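Local coordinates for thioredoxin domain-containing protein (PDB 3U5R) that is of unknown function but, as a thioredoxin-fold protein of the AhpC/TSA family, probably has antioxidant and oxidoreductase activity, at residues A[133-146]-A[196-208]. Sequence-based numbering, arbitrary orientation.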
loop_
_atom_site.group_PDB
_atom_site.type_symbol
_atom_site.label_atom_id
_atom_site.label_comp_id
_atom_site.label_asym_id
_atom_site.label_seq_id
_atom_site.Cartn_x
_atom_site.Cartn_y
_atom_site.Cartn_z
ATOM N N GLN A 133 10.397 -10.964 2.520
ATOM C CA GLN A 133 10.280 -9.659 3.241
ATOM C C GLN A 133 11.374 -8.710 2.882
ATOM O O GLN A 133 11.490 -7.673 3.512
ATOM C CB GLN A 133 10.162 -9.831 4.789
ATOM C CG GLN A 133 9.287 -11.062 5.114
ATOM C CD GLN A 133 9.010 -11.227 6.589
ATOM O OE1 GLN A 133 9.944 -11.329 7.369
ATOM N NE2 GLN A 133 7.717 -11.235 6.981
ATOM N N SER A 134 12.155 -9.015 1.841
ATOM C CA SER A 134 13.223 -8.055 1.428
ATOM C C SER A 134 12.586 -6.727 0.928
ATOM O O SER A 134 13.101 -5.664 1.172
ATOM C CB SER A 134 14.115 -8.663 0.328
ATOM O OG SER A 134 13.371 -8.747 -0.879
ATOM N N VAL A 135 11.434 -6.776 0.261
ATOM C CA VAL A 135 10.861 -5.510 -0.196
ATOM C C VAL A 135 10.310 -4.662 0.986
ATOM O O VAL A 135 10.608 -3.492 1.043
ATOM C CB VAL A 135 9.793 -5.737 -1.325
ATOM C CG1 VAL A 135 9.158 -4.422 -1.762
ATOM C CG2 VAL A 135 10.471 -6.586 -2.508
ATOM N N ALA A 136 9.546 -5.250 1.905
ATOM C CA ALA A 136 9.101 -4.508 3.069
ATOM C C ALA A 136 10.328 -3.838 3.758
ATOM O O ALA A 136 10.282 -2.673 4.172
ATOM C CB ALA A 136 8.367 -5.473 4.053
ATOM N N LYS A 137 11.423 -4.591 3.877
ATOM C CA LYS A 137 12.639 -4.011 4.500
ATOM C C LYS A 137 13.279 -2.887 3.710
ATOM O O LYS A 137 13.670 -1.853 4.304
ATOM C CB LYS A 137 13.697 -5.103 4.736
ATOM C CG LYS A 137 13.377 -6.131 5.776
ATOM C CD LYS A 137 14.714 -6.963 6.043
ATOM C CE LYS A 137 14.468 -8.447 6.294
ATOM N NZ LYS A 137 15.758 -9.238 6.125
ATOM N N ALA A 138 13.331 -3.016 2.370
ATOM C CA ALA A 138 13.887 -1.923 1.535
ATOM C C ALA A 138 13.038 -0.641 1.567
ATOM O O ALA A 138 13.597 0.434 1.483
ATOM C CB ALA A 138 14.111 -2.382 0.017
ATOM N N TYR A 139 11.698 -0.758 1.672
ATOM C CA TYR A 139 10.819 0.439 1.732
ATOM C C TYR A 139 10.795 1.016 3.130
ATOM O O TYR A 139 10.476 2.209 3.303
ATOM C CB TYR A 139 9.363 0.071 1.265
ATOM C CG TYR A 139 9.219 0.190 -0.238
ATOM C CD1 TYR A 139 9.807 -0.720 -1.062
ATOM C CD2 TYR A 139 8.595 1.281 -0.824
ATOM C CE1 TYR A 139 9.739 -0.619 -2.413
ATOM C CE2 TYR A 139 8.532 1.386 -2.234
ATOM C CZ TYR A 139 9.098 0.455 -2.986
ATOM O OH TYR A 139 9.070 0.570 -4.350
ATOM N N GLY A 140 11.199 0.185 4.101
ATOM C CA GLY A 140 11.100 0.526 5.512
ATOM C C GLY A 140 9.636 0.577 5.974
ATOM O O GLY A 140 9.283 1.442 6.794
ATOM N N ALA A 141 8.805 -0.347 5.457
ATOM C CA ALA A 141 7.477 -0.611 6.002
ATOM C C ALA A 141 7.545 -1.192 7.412
ATOM O O ALA A 141 8.417 -2.039 7.727
ATOM C CB ALA A 141 6.664 -1.581 5.051
ATOM N N ALA A 142 6.629 -0.743 8.266
ATOM C CA ALA A 142 6.590 -1.203 9.660
ATOM C C ALA A 142 5.242 -1.834 10.058
ATOM O O ALA A 142 5.196 -2.640 10.949
ATOM C CB ALA A 142 6.883 -0.053 10.629
ATOM N N CYS A 143 4.149 -1.448 9.393
ATOM C CA CYS A 143 2.823 -1.931 9.795
ATOM C C CYS A 143 1.909 -2.087 8.575
ATOM O O CYS A 143 2.270 -1.714 7.418
ATOM C CB CYS A 143 2.221 -0.884 10.743
ATOM S SG CYS A 143 1.990 0.748 9.963
ATOM N N THR A 144 0.716 -2.626 8.790
ATOM C CA THR A 144 -0.249 -2.734 7.679
ATOM C C THR A 144 -1.455 -1.963 8.177
ATOM O O THR A 144 -1.929 -2.250 9.277
ATOM C CB THR A 144 -0.622 -4.225 7.394
ATOM O OG1 THR A 144 -1.176 -4.784 8.590
ATOM C CG2 THR A 144 0.664 -5.068 6.934
ATOM N N PRO A 145 -1.999 -1.025 7.383
ATOM C CA PRO A 145 -1.554 -0.657 6.063
ATOM C C PRO A 145 -0.446 0.380 6.181
ATOM O O PRO A 145 -0.471 1.203 7.112
ATOM C CB PRO A 145 -2.755 0.034 5.484
ATOM C CG PRO A 145 -3.429 0.740 6.708
ATOM C CD PRO A 145 -3.124 -0.190 7.862
ATOM N N ASP A 146 0.502 0.372 5.236
ATOM C CA ASP A 146 1.575 1.404 5.191
ATOM C C ASP A 146 1.623 1.929 3.765
ATOM O O ASP A 146 1.878 1.146 2.839
ATOM C CB ASP A 146 2.932 0.752 5.559
ATOM C CG ASP A 146 3.889 1.735 6.226
ATOM O OD1 ASP A 146 3.701 2.963 6.045
ATOM O OD2 ASP A 146 4.778 1.263 6.957
ATOM N N VAL A 196 -0.046 12.525 8.601
ATOM C CA VAL A 196 -0.174 11.725 9.842
ATOM C C VAL A 196 0.278 10.301 9.592
ATOM O O VAL A 196 -0.150 9.694 8.618
ATOM C CB VAL A 196 -1.621 11.741 10.281
ATOM C CG1 VAL A 196 -1.801 10.888 11.593
ATOM C CG2 VAL A 196 -2.120 13.276 10.407
ATOM N N PRO A 197 1.090 9.738 10.486
ATOM C CA PRO A 197 1.559 8.376 10.280
ATOM C C PRO A 197 0.387 7.364 10.285
ATOM O O PRO A 197 -0.554 7.557 11.043
ATOM C CB PRO A 197 2.467 8.101 11.490
ATOM C CG PRO A 197 2.846 9.515 12.033
ATOM C CD PRO A 197 1.738 10.448 11.635
ATOM N N SER A 198 0.453 6.290 9.478
ATOM C CA SER A 198 -0.625 5.312 9.586
ATOM C C SER A 198 -0.341 4.490 10.822
ATOM O O SER A 198 0.777 4.481 11.348
ATOM C CB SER A 198 -0.686 4.382 8.353
ATOM O OG SER A 198 0.568 3.744 8.188
ATOM N N ILE A 199 -1.362 3.777 11.262
ATOM C CA ILE A 199 -1.283 2.866 12.388
ATOM C C ILE A 199 -1.789 1.560 11.915
ATOM O O ILE A 199 -2.791 1.516 11.186
ATOM C CB ILE A 199 -2.246 3.307 13.468
ATOM C CG1 ILE A 199 -1.855 4.709 13.934
ATOM C CG2 ILE A 199 -2.243 2.271 14.676
ATOM C CD1 ILE A 199 -0.719 4.730 14.928
ATOM N N GLY A 200 -1.128 0.481 12.307
ATOM C CA GLY A 200 -1.743 -0.851 12.072
ATOM C C GLY A 200 -1.107 -1.976 12.871
ATOM O O GLY A 200 -0.322 -1.737 13.753
ATOM N N CYS A 201 -1.395 -3.215 12.498
ATOM C CA CYS A 201 -0.676 -4.331 12.997
ATOM C C CYS A 201 0.747 -4.287 12.481
ATOM O O CYS A 201 0.950 -4.006 11.291
ATOM C CB CYS A 201 -1.351 -5.578 12.457
ATOM S SG CYS A 201 -3.051 -5.731 13.262
ATOM N N ASN A 202 1.732 -4.597 13.338
ATOM C CA ASN A 202 3.096 -4.741 12.823
ATOM C C ASN A 202 3.105 -5.757 11.686
ATOM O O ASN A 202 2.344 -6.749 11.680
ATOM C CB ASN A 202 4.157 -5.103 13.893
ATOM C CG ASN A 202 3.890 -6.469 14.543
ATOM O OD1 ASN A 202 2.783 -6.730 15.001
ATOM N ND2 ASN A 202 4.898 -7.366 14.540
ATOM N N ILE A 203 3.967 -5.486 10.705
ATOM C CA ILE A 203 4.391 -6.497 9.757
ATOM C C ILE A 203 4.872 -7.715 10.525
ATOM O O ILE A 203 5.686 -7.631 11.458
ATOM C CB ILE A 203 5.482 -5.920 8.771
ATOM C CG1 ILE A 203 4.830 -4.742 8.014
ATOM C CG2 ILE A 203 6.111 -7.049 7.855
ATOM C CD1 ILE A 203 5.119 -4.520 6.609
ATOM N N LYS A 204 4.398 -8.887 10.122
ATOM C CA LYS A 204 4.794 -10.077 10.850
ATOM C C LYS A 204 6.093 -10.635 10.276
ATOM O O LYS A 204 6.066 -11.523 9.431
ATOM C CB LYS A 204 3.644 -11.084 10.777
ATOM C CG LYS A 204 2.339 -10.493 11.345
ATOM C CD LYS A 204 2.576 -10.095 12.817
ATOM C CE LYS A 204 1.286 -9.823 13.612
ATOM N NZ LYS A 204 0.898 -8.383 13.614
ATOM N N TRP A 205 7.213 -10.074 10.738
ATOM C CA TRP A 205 8.553 -10.473 10.323
ATOM C C TRP A 205 8.755 -11.954 10.693
ATOM O O TRP A 205 8.312 -12.394 11.757
ATOM C CB TRP A 205 9.579 -9.632 11.092
ATOM C CG TRP A 205 9.318 -8.191 10.862
ATOM C CD1 TRP A 205 8.801 -7.300 11.741
ATOM C CD2 TRP A 205 9.524 -7.472 9.616
ATOM N NE1 TRP A 205 8.687 -6.045 11.136
ATOM C CE2 TRP A 205 9.139 -6.136 9.836
ATOM C CE3 TRP A 205 9.994 -7.847 8.343
ATOM C CZ2 TRP A 205 9.192 -5.160 8.828
ATOM C CZ3 TRP A 205 10.075 -6.845 7.334
ATOM C CH2 TRP A 205 9.668 -5.530 7.597
ATOM N N THR A 206 9.357 -12.724 9.790
ATOM C CA THR A 206 9.751 -14.114 10.097
ATOM C C THR A 206 10.809 -14.048 11.213
ATOM O O THR A 206 11.639 -13.139 11.199
ATOM C CB THR A 206 10.357 -14.772 8.869
ATOM O OG1 THR A 206 11.610 -14.135 8.595
ATOM C CG2 THR A 206 9.505 -14.541 7.689
ATOM N N ALA A 207 10.760 -14.974 12.194
ATOM C CA ALA A 207 11.780 -15.030 13.300
ATOM C C ALA A 207 13.167 -14.916 12.684
ATOM O O ALA A 207 13.554 -15.785 11.907
ATOM N N GLY A 208 13.887 -13.828 12.978
ATOM C CA GLY A 208 15.073 -13.416 12.181
ATOM C C GLY A 208 14.716 -12.708 10.868
ATOM O O GLY A 208 14.532 -11.479 10.791
HETATM O O HOH W 1 7.473 -3.572 11.999
HETATM O O HOH W 2 0.248 -7.189 9.845
HETATM O O HOH W 3 1.931 4.690 5.820
#
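The indole of Trp205 fits against the shallow surface of Gln133, Ala136, Lys137 and Ala141, and shows how an extended segment can be moulded onto a short helix. Its CH2 corner meets Ala136 CB at 3.8 Å, the Lys137 side chain runs aslant the ring, its CG touching CZ3, and the carbonyl of Ala141 lies at the ring edge. A water joins Trp205 NE1 to Ala142 O. Ile203 is the second bump: CG2 sits over the centre of the indole, while CD1 reaches Ala141 CB at 3.7 Å. At the helix start, the extended Gln133 side chain slides past Thr206 and grips the backbone twice. OE1 takes Thr206 N at 2.9 Å, nearly straight at 168°, and NE2 gives to Lys204 O at 3.0 Å and to Ser100 O. With an alanine here, Thr206 N, Lys204 O and Ser100 O would probably lose these mates, freeing residues 204-206 to shift. Toward the other end of both segments, the backbones pair antiparallel: Thr144 N binds Cys201 O at 2.9 Å, and Gly200 CA presses to 3.1 Å from Thr144 O, where a side chain would clash. Ser198 OG, set between its backbone N and carbonyl carbon (chi1 57°), donates to O of cis-Pro145. Strand 199-202 lies between strands 143-144 and 27-28, with helix 72-75 against Thr144, Pro145 and Cys201, and strand 61-66 behind Ala136 and Ala141.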